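Local atomic coordinates of ebony (Drosophila melanogaster, PDB entry 6DYM), a protein that probably forms peptide bonds between beta-alanine and biogenic amines as a nonribosomal peptide synthetase, of which this chain is the C-terminal, atypical condensation domain. Residues E32-P37 with D202-I207. Numbering follows the deposited sequence.
Sequences EQWLKP and DEQRAI
Trp34 and Gln204 meet through a single hydrogen bond, an example of how one long amide side chain can join one loop to the residue just ahead of a strand while the backbones stay well apart, 11.4 Å between Trp34 CA and Gln204 CA. At the start of 202-207, Asp202 O receives Arg205 NH1 at 3.1 Å, nearly in line with the carbonyl, a side-chain bond across the loop that leads into strand 205-212; the same NH1 also reaches Gln184 OE1. Gln204, two residues on from Asp202, carries the contact. With CG anti to the backbone nitrogen (chi1 180°) and the chain extended beyond it, the amide stands out toward the loop. There Trp34 NE1 donates to Gln204 OE1 at 2.8 Å, the oxygen lying at the indole edge, somewhat out of the ring plane, with ring and amide planes 42° apart. The other half of the same amide is used as well: Gln204 NE2 gives a hydrogen bond to Asp30 O, which also accepts from Gln33 NE2. Gln33 CG sits 3.5 Å above one face of the Trp34 indole, displaced toward its rim. A phenylalanine in place of Trp34 would probably leave Gln204 OE1 without its N-H donor, the amide then held chiefly through NE2 to Asp30 O. Farther on, Ala206 pairs by backbone hydrogen bonds with Phe183 and touches Phe99 of helix 93-111. The arrangement is a polar surface bridge from the loop between helices 14-25 and 41-58 to the residue leading into strand 205-212, which lies between strands 158-163 and 178-184 in the mixed beta-sheet of an alpha/beta fold resembling that of GNAT acyltransferases.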
ATOM      1  N   GLU A  32       6.912  -7.868  -7.688  1.00 35.08           N
ATOM      2  CA  GLU A  32       6.365  -8.450  -8.909  1.00 35.49           C
ATOM      3  C   GLU A  32       7.387  -8.541 -10.035  1.00 38.82           C
ATOM      4  O   GLU A  32       7.196  -9.345 -10.952  1.00 34.63           O
ATOM      5  CB  GLU A  32       5.158  -7.642  -9.385  1.00 41.55           C
ATOM      6  CG  GLU A  32       3.968  -7.721  -8.459  1.00 40.75           C
ATOM      7  CD  GLU A  32       3.924  -6.581  -7.460  1.00 48.07           C
ATOM      8  OE1 GLU A  32       4.863  -6.462  -6.642  1.00 50.34           O
ATOM      9  OE2 GLU A  32       2.949  -5.803  -7.491  1.00 56.03           O
ATOM     10  N   GLN A  33       8.456  -7.737  -9.995  1.00 31.97           N
ATOM     11  CA  GLN A  33       9.467  -7.819 -11.045  1.00 33.56           C
ATOM     12  C   GLN A  33      10.131  -9.187 -11.070  1.00 36.92           C
ATOM     13  O   GLN A  33      10.644  -9.611 -12.112  1.00 33.85           O
ATOM     14  CB  GLN A  33      10.520  -6.727 -10.859  1.00 28.29           C
ATOM     15  CG  GLN A  33      11.395  -6.927  -9.637  1.00 32.53           C
ATOM     16  CD  GLN A  33      12.441  -5.838  -9.470  1.00 34.84           C
ATOM     17  OE1 GLN A  33      13.089  -5.427 -10.433  1.00 38.02           O
ATOM     18  NE2 GLN A  33      12.597  -5.358  -8.244  1.00 31.41           N
ATOM     19  N   TRP A  34      10.133  -9.892  -9.941  1.00 36.62           N
ATOM     20  CA  TRP A  34      10.745 -11.209  -9.865  1.00 34.69           C
ATOM     21  C   TRP A  34       9.782 -12.328 -10.231  1.00 36.99           C
ATOM     22  O   TRP A  34      10.218 -13.474 -10.386  1.00 33.93           O
ATOM     23  CB  TRP A  34      11.318 -11.432  -8.461  1.00 34.81           C
ATOM     24  CG  TRP A  34      12.236 -10.320  -8.044  1.00 33.00           C
ATOM     25  CD1 TRP A  34      12.023  -9.408  -7.052  1.00 32.52           C
ATOM     26  CD2 TRP A  34      13.502  -9.990  -8.628  1.00 34.68           C
ATOM     27  NE1 TRP A  34      13.083  -8.532  -6.977  1.00 31.42           N
ATOM     28  CE2 TRP A  34      14.004  -8.868  -7.935  1.00 37.97           C
ATOM     29  CE3 TRP A  34      14.261 -10.535  -9.670  1.00 35.50           C
ATOM     30  CZ2 TRP A  34      15.230  -8.283  -8.250  1.00 41.05           C
ATOM     31  CZ3 TRP A  34      15.477  -9.953  -9.980  1.00 40.42           C
ATOM     32  CH2 TRP A  34      15.951  -8.838  -9.271  1.00 36.97           C
ATOM     33  N   LEU A  35       8.496 -12.022 -10.383  1.00 32.91           N
ATOM     34  CA  LEU A  35       7.502 -12.993 -10.815  1.00 43.82           C
ATOM     35  C   LEU A  35       7.307 -13.004 -12.324  1.00 50.76           C
ATOM     36  O   LEU A  35       6.483 -13.782 -12.821  1.00 50.59           O
ATOM     37  CB  LEU A  35       6.158 -12.719 -10.131  1.00 35.88           C
ATOM     38  CG  LEU A  35       6.140 -12.724  -8.604  1.00 36.03           C
ATOM     39  CD1 LEU A  35       4.765 -12.320  -8.080  1.00 38.86           C
ATOM     40  CD2 LEU A  35       6.537 -14.088  -8.078  1.00 39.63           C
ATOM     41  N   LYS A  36       8.033 -12.164 -13.057  1.00 48.38           N
ATOM     42  CA  LYS A  36       7.931 -12.161 -14.509  1.00 48.84           C
ATOM     43  C   LYS A  36       8.409 -13.501 -15.067  1.00 53.10           C
ATOM     44  O   LYS A  36       9.358 -14.095 -14.538  1.00 53.85           O
ATOM     45  CB  LYS A  36       8.756 -11.017 -15.103  1.00 49.40           C
ATOM     46  CG  LYS A  36       8.192  -9.627 -14.829  1.00 55.92           C
ATOM     47  CD  LYS A  36       9.004  -8.541 -15.537  1.00 54.40           C
ATOM     48  CE  LYS A  36       8.772  -7.175 -14.905  1.00 48.40           C
ATOM     49  NZ  LYS A  36       7.322  -6.891 -14.687  1.00 56.47           N
ATOM     50  N   PRO A  37       7.768 -14.021 -16.122  1.00 52.32           N
ATOM     51  CA  PRO A  37       6.623 -13.381 -16.771  1.00 45.93           C
ATOM     52  C   PRO A  37       5.294 -13.836 -16.177  1.00 51.76           C
ATOM     53  O   PRO A  37       5.269 -14.704 -15.304  1.00 47.34           O
ATOM     54  CB  PRO A  37       6.757 -13.833 -18.224  1.00 41.33           C
ATOM     55  CG  PRO A  37       7.557 -15.136 -18.159  1.00 47.13           C
ATOM     56  CD  PRO A  37       8.102 -15.305 -16.761  1.00 48.40           C
ATOM     57  N   ASP A 202      20.353  -9.618  -2.097  1.00 25.71           N
ATOM     58  CA  ASP A 202      20.223  -9.739  -0.648  1.00 28.30           C
ATOM     59  C   ASP A 202      19.737  -8.449  -0.007  1.00 30.37           C
ATOM     60  O   ASP A 202      19.137  -8.489   1.073  1.00 28.92           O
ATOM     61  CB  ASP A 202      21.561 -10.144  -0.026  1.00 33.41           C
ATOM     62  CG  ASP A 202      21.850 -11.623  -0.175  1.00 36.87           C
ATOM     63  OD1 ASP A 202      21.146 -12.292  -0.958  1.00 40.27           O
ATOM     64  OD2 ASP A 202      22.786 -12.118   0.487  1.00 43.33           O
ATOM     65  N   GLU A 203      19.963  -7.313  -0.660  1.00 26.47           N
ATOM     66  CA  GLU A 203      19.658  -6.010  -0.095  1.00 26.47           C
ATOM     67  C   GLU A 203      18.195  -5.620  -0.237  1.00 28.47           C
ATOM     68  O   GLU A 203      17.780  -4.622   0.364  1.00 29.92           O
ATOM     69  CB  GLU A 203      20.547  -4.946  -0.752  1.00 34.34           C
ATOM     70  CG  GLU A 203      22.045  -5.102  -0.438  1.00 39.55           C
ATOM     71  CD  GLU A 203      22.708  -6.287  -1.147  1.00 50.09           C
ATOM     72  OE1 GLU A 203      22.276  -6.637  -2.268  1.00 43.45           O
ATOM     73  OE2 GLU A 203      23.660  -6.871  -0.576  1.00 54.66           O
ATOM     74  N   GLN A 204      17.400  -6.361  -1.007  1.00 28.70           N
ATOM     75  CA  GLN A 204      15.985  -6.033  -1.135  1.00 29.34           C
ATOM     76  C   GLN A 204      15.232  -6.586   0.068  1.00 25.61           C
ATOM     77  O   GLN A 204      15.198  -7.805   0.284  1.00 22.08           O
ATOM     78  CB  GLN A 204      15.392  -6.582  -2.427  1.00 21.34           C
ATOM     79  CG  GLN A 204      13.910  -6.246  -2.555  1.00 26.49           C
ATOM     80  CD  GLN A 204      13.324  -6.617  -3.898  1.00 29.09           C
ATOM     81  OE1 GLN A 204      14.050  -6.953  -4.833  1.00 30.76           O
ATOM     82  NE2 GLN A 204      12.000  -6.557  -4.003  1.00 27.87           N
ATOM     83  N   ARG A 205      14.617  -5.688   0.834  1.00 23.67           N
ATOM     84  CA  ARG A 205      13.906  -6.038   2.052  1.00 25.04           C
ATOM     85  C   ARG A 205      12.407  -5.813   1.890  1.00 22.22           C
ATOM     86  O   ARG A 205      11.951  -5.069   1.019  1.00 21.80           O
ATOM     87  CB  ARG A 205      14.419  -5.218   3.247  1.00 28.81           C
ATOM     88  CG  ARG A 205      15.895  -4.848   3.159  1.00 28.42           C
ATOM     89  CD  ARG A 205      16.769  -6.093   3.209  1.00 26.54           C
ATOM     90  NE  ARG A 205      16.585  -6.823   4.459  1.00 28.50           N
ATOM     91  CZ  ARG A 205      17.254  -7.921   4.794  1.00 26.36           C
ATOM     92  NH1 ARG A 205      18.158  -8.423   3.970  1.00 28.51           N
ATOM     93  NH2 ARG A 205      17.017  -8.514   5.956  1.00 30.14           N
ATOM     94  N   ALA A 206      11.645  -6.503   2.731  1.00 21.45           N
ATOM     95  CA  ALA A 206      10.264  -6.155   3.037  1.00 23.48           C
ATOM     96  C   ALA A 206      10.245  -5.782   4.508  1.00 25.36           C
ATOM     97  O   ALA A 206      10.688  -6.568   5.353  1.00 23.67           O
ATOM     98  CB  ALA A 206       9.307  -7.314   2.755  1.00 24.25           C
ATOM     99  N   ILE A 207       9.776  -4.578   4.814  1.00 20.85           N
ATOM    100  CA  ILE A 207       9.858  -4.044   6.165  1.00 17.99           C
ATOM    101  C   ILE A 207       8.447  -3.799   6.670  1.00 22.11           C
ATOM    102  O   ILE A 207       7.661  -3.094   6.021  1.00 19.02           O
ATOM    103  CB  ILE A 207      10.704  -2.763   6.223  1.00 19.93           C
ATOM    104  CG1 ILE A 207      12.080  -3.034   5.596  1.00 29.88           C
ATOM    105  CG2 ILE A 207      10.844  -2.308   7.663  1.00 18.16           C
ATOM    106  CD1 ILE A 207      13.136  -2.010   5.913  1.00 33.64           C
TER